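Long-range contacts in carbohydrate kinase, FGGY (Rhodospirillum rubrum, PDB 3IFR), which probably phosphorylates D-xylulose at the expense of ATP, the reaction of an FGGY-type xylulokinase: residues V177-A182 against P211-T216; I188-G193 against L286-V291; I419-L424 against I468-A473; F404-G409 against R426-L431. All coordinates share one frame; numbering follows the deposited sequence.

In the fold
The four contacts fall into two neighbouring pairs in a kinase whose FGGY family belongs with the actin-like ATPases. Interactions 1 and 2 interlock along the chain with centres about 10 Å apart: helix 179-185 leads straight into strand 188-189, and Asn180 touches Tyr288. Interaction 2 is the one that joins the N-terminal and C-terminal FGGY portions of the chain. Interactions 3 and 4, with centres about 12 Å apart, come later and also alternate in sequence; they share helix 414-424 and the mixed sheet containing strands 403-407, 428-432 and 463-468. Interactions 1 and 3 lie on opposite sides of the chain's centre, their nearest atoms about 24 Å apart.

Interaction 1 (V177-A182 against P211-T216); sequences VDRNWA and PPAHPT
Val177 lies beside Ala213 in a short parallel ladder, its N and O bonded to Pro212 O and His214 N. The first of these bonds, Val177 N to Pro212 O, is 3.1 Å long; the second, His214 N to Val177 O, is 2.7 Å. Two residues on, Arg179 N donates to His214 O (3.1 Å), reaching it from above the carbonyl plane. Asp178 starts the helix as its N-cap: OD1 takes the Asn180 N-H in a nearly straight bond (3.0 Å, 177°), met from above the carboxylate. With CG anti to the backbone N (chi1 -173°), the same carboxylate faces two waters. One donates a hydrogen bond to OD2 at 2.6 Å and links it to Asn180 ND2 and Thr216 OG1; the other donates to OD1 and accepts from Arg179 NE and Thr216 N. Tyr164 adds a bond to OD2, and Gly242 O one to Thr216 OG1. Pro215 CB lies over one face of the Arg179 guanidinium, 3.5 Å from NE. Replacing Arg179 by alanine would probably leave the second water without its NE donor and Pro215 CB without the flat group beside it. A two-stranded parallel ladder thus runs directly into a capped helix, within the N-terminal domain of an FGGY kinase.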
loop_
_atom_site.group_PDB
_atom_site.type_symbol
_atom_site.label_atom_id
_atom_site.label_comp_id
_atom_site.label_asym_id
_atom_site.label_seq_id
_atom_site.Cartn_x
_atom_site.Cartn_y
_atom_site.Cartn_z
ATOM N N VAL A 177 -6.375 12.347 13.274
ATOM C CA VAL A 177 -6.087 11.317 12.288
ATOM C C VAL A 177 -5.034 11.771 11.265
ATOM O O VAL A 177 -4.901 12.961 10.992
ATOM C CB VAL A 177 -7.361 10.863 11.568
ATOM C CG1 VAL A 177 -8.234 10.152 12.544
ATOM C CG2 VAL A 177 -8.074 12.047 10.945
ATOM N N ASP A 178 -4.273 10.817 10.726
ATOM C CA ASP A 178 -3.393 11.046 9.589
ATOM C C ASP A 178 -4.208 11.721 8.467
ATOM O O ASP A 178 -5.356 11.285 8.158
ATOM C CB ASP A 178 -2.882 9.683 9.116
ATOM C CG ASP A 178 -1.813 9.760 8.046
ATOM O OD1 ASP A 178 -1.416 10.862 7.618
ATOM O OD2 ASP A 178 -1.368 8.663 7.622
ATOM N N ARG A 179 -3.638 12.789 7.902
ATOM C CA ARG A 179 -4.104 13.356 6.641
ATOM C C ARG A 179 -4.447 12.234 5.663
ATOM O O ARG A 179 -5.414 12.302 4.929
ATOM C CB ARG A 179 -2.978 14.200 5.972
ATOM C CG ARG A 179 -2.658 15.587 6.591
ATOM C CD ARG A 179 -1.693 16.446 5.677
ATOM N NE ARG A 179 -0.427 15.740 5.364
ATOM C CZ ARG A 179 0.594 16.240 4.654
ATOM N NH1 ARG A 179 1.675 15.510 4.451
ATOM N NH2 ARG A 179 0.558 17.472 4.173
ATOM N N ASN A 180 -3.595 11.220 5.596
ATOM C CA ASN A 180 -3.763 10.237 4.545
ATOM C C ASN A 180 -4.958 9.300 4.808
ATOM O O ASN A 180 -5.629 8.855 3.880
ATOM C CB ASN A 180 -2.463 9.454 4.362
ATOM C CG ASN A 180 -1.531 10.076 3.306
ATOM O OD1 ASN A 180 -1.981 10.557 2.247
ATOM N ND2 ASN A 180 -0.228 10.031 3.580
ATOM N N TRP A 181 -5.199 8.988 6.079
ATOM C CA TRP A 181 -6.407 8.272 6.427
ATOM C C TRP A 181 -7.634 9.098 5.949
ATOM O O TRP A 181 -8.544 8.567 5.277
ATOM C CB TRP A 181 -6.453 7.967 7.933
ATOM C CG TRP A 181 -7.657 7.222 8.315
ATOM C CD1 TRP A 181 -7.816 5.861 8.312
ATOM C CD2 TRP A 181 -8.910 7.772 8.736
ATOM N NE1 TRP A 181 -9.094 5.542 8.700
ATOM C CE2 TRP A 181 -9.785 6.695 8.969
ATOM C CE3 TRP A 181 -9.383 9.081 8.942
ATOM C CZ2 TRP A 181 -11.112 6.884 9.385
ATOM C CZ3 TRP A 181 -10.678 9.266 9.362
ATOM C CH2 TRP A 181 -11.537 8.180 9.569
ATOM N N ALA A 182 -7.632 10.400 6.252
ATOM C CA ALA A 182 -8.744 11.261 5.887
ATOM C C ALA A 182 -8.907 11.450 4.360
ATOM O O ALA A 182 -10.021 11.524 3.839
ATOM C CB ALA A 182 -8.625 12.612 6.615
ATOM N N PRO A 211 -11.665 13.635 13.598
ATOM C CA PRO A 211 -10.678 14.416 14.348
ATOM C C PRO A 211 -9.895 15.252 13.361
ATOM O O PRO A 211 -9.921 14.936 12.171
ATOM C CB PRO A 211 -9.781 13.334 15.009
ATOM C CG PRO A 211 -10.615 12.058 15.012
ATOM C CD PRO A 211 -11.482 12.173 13.748
ATOM N N PRO A 212 -9.221 16.315 13.828
ATOM C CA PRO A 212 -8.483 17.095 12.831
ATOM C C PRO A 212 -7.390 16.231 12.215
ATOM O O PRO A 212 -6.805 15.373 12.914
ATOM C CB PRO A 212 -7.829 18.220 13.657
ATOM C CG PRO A 212 -8.438 18.193 14.998
ATOM C CD PRO A 212 -9.048 16.821 15.205
ATOM N N ALA A 213 -7.103 16.466 10.932
ATOM C CA ALA A 213 -6.011 15.769 10.253
ATOM C C ALA A 213 -4.637 16.260 10.728
ATOM O O ALA A 213 -4.468 17.421 11.139
ATOM C CB ALA A 213 -6.131 15.903 8.743
ATOM N N HIS A 214 -3.657 15.372 10.672
ATOM C CA HIS A 214 -2.315 15.701 11.147
ATOM C C HIS A 214 -1.303 15.109 10.176
ATOM O O HIS A 214 -1.457 13.948 9.761
ATOM C CB HIS A 214 -2.099 15.113 12.544
ATOM C CG HIS A 214 -0.687 15.200 13.042
ATOM N ND1 HIS A 214 -0.242 16.227 13.840
ATOM C CD2 HIS A 214 0.367 14.358 12.889
ATOM C CE1 HIS A 214 1.032 16.032 14.143
ATOM N NE2 HIS A 214 1.411 14.890 13.598
ATOM N N PRO A 215 -0.265 15.893 9.810
ATOM C CA PRO A 215 0.675 15.366 8.810
ATOM C C PRO A 215 1.716 14.494 9.472
ATOM O O PRO A 215 2.273 14.856 10.507
ATOM C CB PRO A 215 1.325 16.626 8.239
ATOM C CG PRO A 215 1.122 17.698 9.319
ATOM C CD PRO A 215 0.220 17.150 10.398
ATOM N N THR A 216 2.008 13.365 8.856
ATOM C CA THR A 216 2.921 12.387 9.419
ATOM C C THR A 216 4.217 12.935 10.023
ATOM O O THR A 216 4.599 12.560 11.139
ATOM C CB THR A 216 3.287 11.363 8.351
ATOM O OG1 THR A 216 2.096 10.741 7.867
ATOM C CG2 THR A 216 4.212 10.312 8.917
HETATM O O HOH W 1 0.600 9.084 5.919
HETATM O O HOH W 2 -0.019 12.880 6.547
#

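Interaction 2 (I188-G193 against L286-V291); sequences IDLASG and LDYHLV
Tyr288 pushes its phenol end against Gly193 and Ile188, while Leu286 meets Leu190. The contact joins the N-terminal and C-terminal FGGY portions of the kinase: a loop between strands 269-273 and 298-301 reaches across to the turn that follows strand 188-189. In the first shell, Tyr288 OH lies 3.4 Å from Gly193 CA and 3.9 Å from Ile188 CG2. Gly193 has a positive phi (72°), a backbone shape that suits a residue without a side chain. The phenol oxygen is buried by the contact and has no hydrogen-bonding partner in the model; the atoms of 188-193 nearest to it are carbons, Gly193 CA and Ile188 CG2. No hydrogen bond crosses between the two segments. The Leu286 side chain leaves with CG anti to its nitrogen (chi1 -168°), and this torsion together with chi2 (61°) carries its CD2 branch over to Leu190, where it meets CD2 at a tight 3.3 Å.

In the next shell, the turn is gathered on one acceptor: Asp189 O receives both Ser192 N at 2.9 Å and Gly193 N at 2.6 Å, which holds Gly193 before the tyrosine. Asp189 is tied in turn to Arg129 by a salt bridge. On the other side, Arg179 makes a cation-pi contact with the Tyr288 ring, Tyr288 N is held by Asn180 OD1, and Leu286 O accepts from Asn132 ND2.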
loop_
_atom_site.group_PDB
_atom_site.type_symbol
_atom_site.label_atom_id
_atom_site.label_comp_id
_atom_site.label_asym_id
_atom_site.label_seq_id
_atom_site.Cartn_x
_atom_site.Cartn_y
_atom_site.Cartn_z
ATOM N N ILE A 188 -10.979 14.745 2.855
ATOM C CA ILE A 188 -10.132 15.903 2.578
ATOM C C ILE A 188 -10.214 16.413 1.140
ATOM O O ILE A 188 -10.230 15.627 0.195
ATOM C CB ILE A 188 -8.666 15.627 2.914
ATOM C CG1 ILE A 188 -8.500 15.581 4.431
ATOM C CG2 ILE A 188 -7.768 16.706 2.297
ATOM C CD1 ILE A 188 -7.174 15.059 4.855
ATOM N N ASP A 189 -10.279 17.736 1.011
ATOM C CA ASP A 189 -10.143 18.439 -0.255
ATOM C C ASP A 189 -8.670 18.755 -0.482
ATOM O O ASP A 189 -8.073 19.474 0.312
ATOM C CB ASP A 189 -10.917 19.763 -0.191
ATOM C CG ASP A 189 -11.035 20.442 -1.543
ATOM O OD1 ASP A 189 -12.169 20.659 -1.977
ATOM O OD2 ASP A 189 -10.005 20.724 -2.188
ATOM N N LEU A 190 -8.101 18.186 -1.552
ATOM C CA LEU A 190 -6.721 18.441 -1.989
ATOM C C LEU A 190 -6.432 19.932 -2.016
ATOM O O LEU A 190 -5.435 20.383 -1.453
ATOM C CB LEU A 190 -6.515 17.897 -3.398
ATOM C CG LEU A 190 -5.711 16.622 -3.672
ATOM C CD1 LEU A 190 -5.552 15.731 -2.453
ATOM C CD2 LEU A 190 -6.325 15.847 -4.860
ATOM N N ALA A 191 -7.314 20.703 -2.650
ATOM C CA ALA A 191 -7.208 22.179 -2.672
ATOM C C ALA A 191 -6.941 22.828 -1.305
ATOM O O ALA A 191 -6.175 23.794 -1.207
ATOM C CB ALA A 191 -8.465 22.830 -3.340
ATOM N N SER A 192 -7.573 22.320 -0.251
ATOM C CA SER A 192 -7.395 22.945 1.059
ATOM C C SER A 192 -6.517 22.141 2.006
ATOM O O SER A 192 -5.914 22.699 2.928
ATOM C CB SER A 192 -8.752 23.226 1.708
ATOM O OG SER A 192 -9.299 22.043 2.269
ATOM N N GLY A 193 -6.476 20.827 1.790
ATOM C CA GLY A 193 -5.665 19.926 2.589
ATOM C C GLY A 193 -6.244 19.761 3.961
ATOM O O GLY A 193 -5.567 19.350 4.906
ATOM N N LEU A 286 -4.605 8.928 -5.059
ATOM C CA LEU A 286 -3.660 9.842 -4.494
ATOM C C LEU A 286 -3.476 9.725 -2.966
ATOM O O LEU A 286 -4.397 9.347 -2.230
ATOM C CB LEU A 286 -4.043 11.254 -4.919
ATOM C CG LEU A 286 -3.106 12.433 -4.727
ATOM C CD1 LEU A 286 -1.743 12.329 -5.483
ATOM C CD2 LEU A 286 -3.863 13.684 -5.131
ATOM N N ASP A 287 -2.259 10.050 -2.510
ATOM C CA ASP A 287 -1.915 10.129 -1.085
ATOM C C ASP A 287 -0.933 11.272 -0.949
ATOM O O ASP A 287 -0.322 11.671 -1.937
ATOM C CB ASP A 287 -1.211 8.860 -0.602
ATOM C CG ASP A 287 -2.171 7.736 -0.231
ATOM O OD1 ASP A 287 -2.567 6.917 -1.099
ATOM O OD2 ASP A 287 -2.471 7.616 0.968
ATOM N N TYR A 288 -0.750 11.779 0.270
ATOM C CA TYR A 288 0.379 12.647 0.533
ATOM C C TYR A 288 1.595 11.769 0.734
ATOM O O TYR A 288 1.485 10.692 1.309
ATOM C CB TYR A 288 0.156 13.467 1.785
ATOM C CG TYR A 288 -0.958 14.480 1.640
ATOM C CD1 TYR A 288 -0.713 15.732 1.107
ATOM C CD2 TYR A 288 -2.256 14.180 2.050
ATOM C CE1 TYR A 288 -1.729 16.660 0.977
ATOM C CE2 TYR A 288 -3.275 15.101 1.928
ATOM C CZ TYR A 288 -3.008 16.334 1.385
ATOM O OH TYR A 288 -4.020 17.234 1.258
ATOM N N HIS A 289 2.769 12.201 0.272
ATOM C CA HIS A 289 3.970 11.474 0.655
ATOM C C HIS A 289 4.266 11.735 2.129
ATOM O O HIS A 289 3.712 12.652 2.721
ATOM C CB HIS A 289 5.152 11.937 -0.161
ATOM C CG HIS A 289 6.254 10.936 -0.221
ATOM N ND1 HIS A 289 6.939 10.650 -1.385
ATOM C CD2 HIS A 289 6.785 10.137 0.727
ATOM C CE1 HIS A 289 7.846 9.723 -1.144
ATOM N NE2 HIS A 289 7.756 9.389 0.126
ATOM N N LEU A 290 5.145 10.939 2.734
ATOM C CA LEU A 290 5.612 11.275 4.078
ATOM C C LEU A 290 6.561 12.456 3.935
ATOM O O LEU A 290 6.567 13.365 4.768
ATOM C CB LEU A 290 6.301 10.107 4.778
ATOM C CG LEU A 290 5.549 8.770 4.806
ATOM C CD1 LEU A 290 6.256 7.699 5.619
ATOM C CD2 LEU A 290 4.151 9.010 5.339
ATOM N N VAL A 291 7.340 12.466 2.859
ATOM C CA VAL A 291 8.228 13.600 2.600
ATOM C C VAL A 291 7.455 14.921 2.389
ATOM O O VAL A 291 6.629 15.057 1.489
ATOM C CB VAL A 291 9.194 13.313 1.433
ATOM C CG1 VAL A 291 10.101 14.493 1.205
ATOM C CG2 VAL A 291 10.033 12.094 1.723
#

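Interaction 3 (I419-L424 against I468-A473); sequences IMADVL and ITPDPA
Asp422 turns its CG away from its own carbonyl carbon and beside its backbone N (chi1 -73°), which swings the carboxylate off helix 414-424 to meet the backbone of Asp471. Ile468 places CG2 anti to its nitrogen, bringing that methyl to the helix, where it packs against Ala421 CB at 3.9 Å. Between these two points Pro470 lies close along the helix surface. Its CB approaches Ala421 O at 3.4 Å and its CG is 4.2 Å from Ala421 CB, so the pyrrolidine ring borders both the carbonyl and the methyl of one residue.

The polar link is a single bond: Asp471 N donates to Asp422 OD1 over 2.6 Å, with the angle at hydrogen 175°, and it meets that oxygen nearly along its C-O axis. Pro470 CA sits 3.4 Å from the same oxygen. Asp471 sends its own side chain the other way, with CG anti to its nitrogen, and OD1 accepts from Ala473 N at 2.6 Å to form an Asx turn just before helix 475-496. Tyr478 of that helix touches the side chain of Asp422, while Ile468 also rests on Arg414 and Met417 of helix 414-424.

The chemistry divides the work: apolar groups set the loop close to the helix, and one carboxylate fixes its backbone. The two acidic groups remain separate, with Asp422 OD1 and Asp471 OD2 5.5 Å apart, and because each has an oxygen receiving a backbone N-H, some of their mutual repulsion is probably offset.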
loop_
_atom_site.group_PDB
_atom_site.type_symbol
_atom_site.label_atom_id
_atom_site.label_comp_id
_atom_site.label_asym_id
_atom_site.label_seq_id
_atom_site.Cartn_x
_atom_site.Cartn_y
_atom_site.Cartn_z
ATOM N N ILE A 419 12.930 -9.038 -17.880
ATOM C CA ILE A 419 11.767 -8.733 -18.700
ATOM C C ILE A 419 11.215 -7.358 -18.356
ATOM O O ILE A 419 10.899 -6.565 -19.240
ATOM C CB ILE A 419 10.687 -9.823 -18.557
ATOM C CG1 ILE A 419 11.120 -11.082 -19.334
ATOM C CG2 ILE A 419 9.256 -9.297 -18.942
ATOM C CD1 ILE A 419 10.351 -12.309 -18.902
HETATM N N MSE A 420 11.068 -7.074 -17.068
HETATM C CA MSE A 420 10.529 -5.779 -16.665
HETATM C C MSE A 420 11.337 -4.615 -17.239
HETATM O O MSE A 420 10.767 -3.670 -17.778
HETATM C CB MSE A 420 10.523 -5.656 -15.149
HETATM C CG MSE A 420 9.936 -4.333 -14.644
HETATM SE SE MSE A 420 7.963 -4.337 -14.851
HETATM C CE MSE A 420 7.800 -2.947 -16.276
ATOM N N ALA A 421 12.672 -4.690 -17.110
ATOM C CA ALA A 421 13.524 -3.632 -17.576
ATOM C C ALA A 421 13.460 -3.487 -19.085
ATOM O O ALA A 421 13.400 -2.356 -19.589
ATOM C CB ALA A 421 14.941 -3.848 -17.123
ATOM N N ASP A 422 13.492 -4.618 -19.800
ATOM C CA ASP A 422 13.439 -4.582 -21.270
ATOM C C ASP A 422 12.111 -4.017 -21.792
ATOM O O ASP A 422 12.024 -3.521 -22.938
ATOM C CB ASP A 422 13.646 -5.961 -21.900
ATOM C CG ASP A 422 15.086 -6.453 -21.809
ATOM O OD1 ASP A 422 15.991 -5.618 -21.621
ATOM O OD2 ASP A 422 15.289 -7.691 -21.925
ATOM N N VAL A 423 11.087 -4.086 -20.955
ATOM C CA VAL A 423 9.755 -3.621 -21.378
ATOM C C VAL A 423 9.620 -2.130 -21.061
ATOM O O VAL A 423 9.032 -1.329 -21.807
ATOM C CB VAL A 423 8.650 -4.394 -20.645
ATOM C CG1 VAL A 423 7.402 -3.547 -20.525
ATOM C CG2 VAL A 423 8.400 -5.746 -21.333
ATOM N N LEU A 424 10.189 -1.786 -19.920
ATOM C CA LEU A 424 10.120 -0.450 -19.439
ATOM C C LEU A 424 11.172 0.351 -20.201
ATOM O O LEU A 424 10.969 1.510 -20.517
ATOM C CB LEU A 424 10.447 -0.466 -17.954
ATOM C CG LEU A 424 10.136 0.817 -17.220
ATOM C CD1 LEU A 424 8.638 0.912 -17.068
ATOM C CD2 LEU A 424 10.864 0.787 -15.859
ATOM N N ILE A 468 19.395 -3.371 -12.807
ATOM C CA ILE A 468 19.390 -4.115 -14.053
ATOM C C ILE A 468 19.245 -3.163 -15.212
ATOM O O ILE A 468 18.373 -2.342 -15.162
ATOM C CB ILE A 468 18.206 -5.125 -14.081
ATOM C CG1 ILE A 468 18.442 -6.247 -13.071
ATOM C CG2 ILE A 468 18.020 -5.676 -15.483
ATOM C CD1 ILE A 468 17.314 -7.227 -13.020
ATOM N N THR A 469 20.099 -3.224 -16.237
ATOM C CA THR A 469 19.882 -2.341 -17.404
ATOM C C THR A 469 19.115 -3.032 -18.548
ATOM O O THR A 469 19.298 -4.210 -18.838
ATOM C CB THR A 469 21.178 -1.727 -18.004
ATOM O OG1 THR A 469 22.056 -2.783 -18.427
ATOM C CG2 THR A 469 21.871 -0.817 -17.044
ATOM N N PRO A 470 18.255 -2.281 -19.203
ATOM C CA PRO A 470 17.500 -2.893 -20.291
ATOM C C PRO A 470 18.430 -3.219 -21.476
ATOM O O PRO A 470 19.525 -2.682 -21.612
ATOM C CB PRO A 470 16.519 -1.794 -20.690
ATOM C CG PRO A 470 16.538 -0.783 -19.511
ATOM C CD PRO A 470 17.894 -0.880 -18.954
ATOM N N ASP A 471 17.996 -4.110 -22.334
ATOM C CA ASP A 471 18.652 -4.250 -23.600
ATOM C C ASP A 471 17.874 -3.473 -24.664
ATOM O O ASP A 471 16.723 -3.806 -24.984
ATOM C CB ASP A 471 18.776 -5.723 -23.959
ATOM C CG ASP A 471 19.146 -5.929 -25.395
ATOM O OD1 ASP A 471 19.172 -4.937 -26.187
ATOM O OD2 ASP A 471 19.414 -7.108 -25.721
ATOM N N PRO A 472 18.498 -2.419 -25.215
ATOM C CA PRO A 472 17.764 -1.495 -26.069
ATOM C C PRO A 472 17.279 -2.171 -27.320
ATOM O O PRO A 472 16.346 -1.675 -27.914
ATOM C CB PRO A 472 18.821 -0.432 -26.404
ATOM C CG PRO A 472 19.742 -0.487 -25.220
ATOM C CD PRO A 472 19.885 -1.969 -25.028
ATOM N N ALA A 473 17.861 -3.292 -27.705
ATOM C CA ALA A 473 17.439 -4.023 -28.874
ATOM C C ALA A 473 16.103 -4.716 -28.704
ATOM O O ALA A 473 15.514 -5.112 -29.667
ATOM C CB ALA A 473 18.477 -5.010 -29.266
#

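Interaction 4 (F404-G409 against R426-L431)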
loop_
_atom_site.group_PDB
_atom_site.type_symbol
_atom_site.label_atom_id
_atom_site.label_comp_id
_atom_site.label_asym_id
_atom_site.label_seq_id
_atom_site.Cartn_x
_atom_site.Cartn_y
_atom_site.Cartn_z
ATOM N N PHE A 404 13.460 4.225 -11.170
ATOM C CA PHE A 404 12.656 3.026 -10.914
ATOM C C PHE A 404 13.298 2.002 -9.990
ATOM O O PHE A 404 14.488 1.696 -10.095
ATOM C CB PHE A 404 12.327 2.306 -12.223
ATOM C CG PHE A 404 11.477 3.112 -13.143
ATOM C CD1 PHE A 404 10.109 2.982 -13.117
ATOM C CD2 PHE A 404 12.057 4.045 -14.003
ATOM C CE1 PHE A 404 9.317 3.766 -13.948
ATOM C CE2 PHE A 404 11.283 4.823 -14.827
ATOM C CZ PHE A 404 9.921 4.692 -14.811
ATOM N N PHE A 405 12.473 1.458 -9.092
ATOM C CA PHE A 405 12.936 0.509 -8.100
ATOM C C PHE A 405 11.972 -0.654 -8.130
ATOM O O PHE A 405 10.780 -0.458 -8.342
ATOM C CB PHE A 405 12.957 1.158 -6.703
ATOM C CG PHE A 405 13.819 2.412 -6.613
ATOM C CD1 PHE A 405 15.074 2.376 -6.017
ATOM C CD2 PHE A 405 13.392 3.617 -7.152
ATOM C CE1 PHE A 405 15.861 3.535 -5.944
ATOM C CE2 PHE A 405 14.168 4.761 -7.072
ATOM C CZ PHE A 405 15.395 4.716 -6.464
ATOM N N ALA A 406 12.471 -1.867 -7.929
ATOM C CA ALA A 406 11.563 -2.973 -7.706
ATOM C C ALA A 406 11.855 -3.625 -6.358
ATOM O O ALA A 406 12.990 -3.672 -5.898
ATOM C CB ALA A 406 11.599 -3.967 -8.840
ATOM N N SER A 407 10.805 -4.091 -5.712
ATOM C CA SER A 407 10.926 -4.733 -4.418
ATOM C C SER A 407 9.957 -5.904 -4.371
ATOM O O SER A 407 9.207 -6.152 -5.330
ATOM C CB SER A 407 10.555 -3.763 -3.317
ATOM O OG SER A 407 9.149 -3.667 -3.265
ATOM N N ASP A 408 9.989 -6.621 -3.255
ATOM C CA ASP A 408 9.127 -7.775 -3.016
ATOM C C ASP A 408 9.521 -9.020 -3.790
ATOM O O ASP A 408 10.534 -9.044 -4.508
ATOM C CB ASP A 408 7.664 -7.451 -3.308
ATOM C CG ASP A 408 6.723 -8.103 -2.313
ATOM O OD1 ASP A 408 6.905 -9.301 -1.995
ATOM O OD2 ASP A 408 5.817 -7.394 -1.821
ATOM N N GLY A 409 8.667 -10.033 -3.660
ATOM C CA GLY A 409 8.938 -11.389 -4.088
ATOM C C GLY A 409 9.387 -11.583 -5.519
ATOM O O GLY A 409 10.262 -12.382 -5.774
ATOM N N ARG A 426 13.962 1.275 -19.030
ATOM C CA ARG A 426 14.718 2.101 -18.097
ATOM C C ARG A 426 15.380 1.210 -17.085
ATOM O O ARG A 426 14.928 0.105 -16.854
ATOM C CB ARG A 426 13.828 3.129 -17.420
ATOM C CG ARG A 426 13.769 4.425 -18.207
ATOM C CD ARG A 426 12.388 5.013 -18.130
ATOM N NE ARG A 426 12.197 6.247 -18.912
ATOM C CZ ARG A 426 12.773 6.504 -20.084
ATOM N NH1 ARG A 426 13.605 5.633 -20.641
ATOM N NH2 ARG A 426 12.505 7.642 -20.704
ATOM N N PRO A 427 16.501 1.664 -16.506
ATOM C CA PRO A 427 17.154 0.810 -15.514
ATOM C C PRO A 427 16.240 0.549 -14.323
ATOM O O PRO A 427 15.497 1.459 -13.945
ATOM C CB PRO A 427 18.378 1.651 -15.098
ATOM C CG PRO A 427 18.653 2.534 -16.300
ATOM C CD PRO A 427 17.265 2.896 -16.763
ATOM N N VAL A 428 16.255 -0.662 -13.766
ATOM C CA VAL A 428 15.405 -0.949 -12.626
ATOM C C VAL A 428 16.284 -1.306 -11.426
ATOM O O VAL A 428 17.046 -2.263 -11.496
ATOM C CB VAL A 428 14.410 -2.119 -12.901
ATOM C CG1 VAL A 428 13.644 -2.438 -11.658
ATOM C CG2 VAL A 428 13.451 -1.840 -14.087
ATOM N N GLN A 429 16.196 -0.561 -10.332
ATOM C CA GLN A 429 16.998 -0.890 -9.142
ATOM C C GLN A 429 16.255 -1.870 -8.236
ATOM O O GLN A 429 15.252 -1.500 -7.625
ATOM C CB GLN A 429 17.319 0.373 -8.344
ATOM C CG GLN A 429 18.009 0.094 -6.974
ATOM C CD GLN A 429 19.448 -0.390 -7.139
ATOM O OE1 GLN A 429 20.351 0.409 -7.414
ATOM N NE2 GLN A 429 19.660 -1.708 -6.993
ATOM N N LEU A 430 16.728 -3.114 -8.164
ATOM C CA LEU A 430 16.126 -4.126 -7.298
ATOM C C LEU A 430 16.567 -3.879 -5.849
ATOM O O LEU A 430 17.674 -3.383 -5.604
ATOM C CB LEU A 430 16.546 -5.539 -7.709
ATOM C CG LEU A 430 16.174 -6.065 -9.090
ATOM C CD1 LEU A 430 16.504 -7.596 -9.182
ATOM C CD2 LEU A 430 14.671 -5.765 -9.397
ATOM N N LEU A 431 15.689 -4.203 -4.907
ATOM C CA LEU A 431 15.995 -4.081 -3.488
ATOM C C LEU A 431 15.127 -5.045 -2.686
ATOM O O LEU A 431 14.088 -5.528 -3.149
ATOM C CB LEU A 431 15.754 -2.658 -3.006
ATOM C CG LEU A 431 14.277 -2.289 -3.063
ATOM C CD1 LEU A 431 13.724 -2.142 -1.658
ATOM C CD2 LEU A 431 14.079 -0.990 -3.835
HETATM O O HOH W 3 15.751 3.855 -13.364
#
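Gln429 pairs with Phe405 in the middle of two parallel strands, and its side chain can be followed outward from there. CB lies 3.6 Å from Phe404 O and 3.8 Å from Phe405 CD1. CG, set anti to the backbone N (chi1 173°), stays beside the same ring, also 3.8 Å from CD1. The chain then bends at chi2 and carries the amide away from the phenylalanine, its plane 35° from that of the ring. At the tip, NE2 donates to Leu430 O at 2.9 Å and also to Gly465 O on strand 463-468. Cut back to alanine, Gln429 would probably leave both carbonyls without their NE2 donor and part of the Phe405 ring uncovered.

The backbone ladder itself consists of three bonds: Gln429 N gives to Phe404 O at 2.8 Å, Ala406 N to Gln429 O, and Leu431 N to Ala406 O. On the face bearing Ala406, its CB meets Leu430 CD2 at 3.6 Å and Val428 CG1 at 3.8 Å, under helix 414-424. At the strand entrance Arg426 CD comes within 3.5 Å of Phe404 CE2, and a water bridges Phe404 N and Pro427 O.

These strands with helix 414-424 form a beta-alpha-beta unit of the C-terminal FGGY domain. Its chemistry implies two complementary grips: main-chain bonds fix the register, while apolar branches fill the helix-covered face and a glutamine on the other extends the bonding to the next strand.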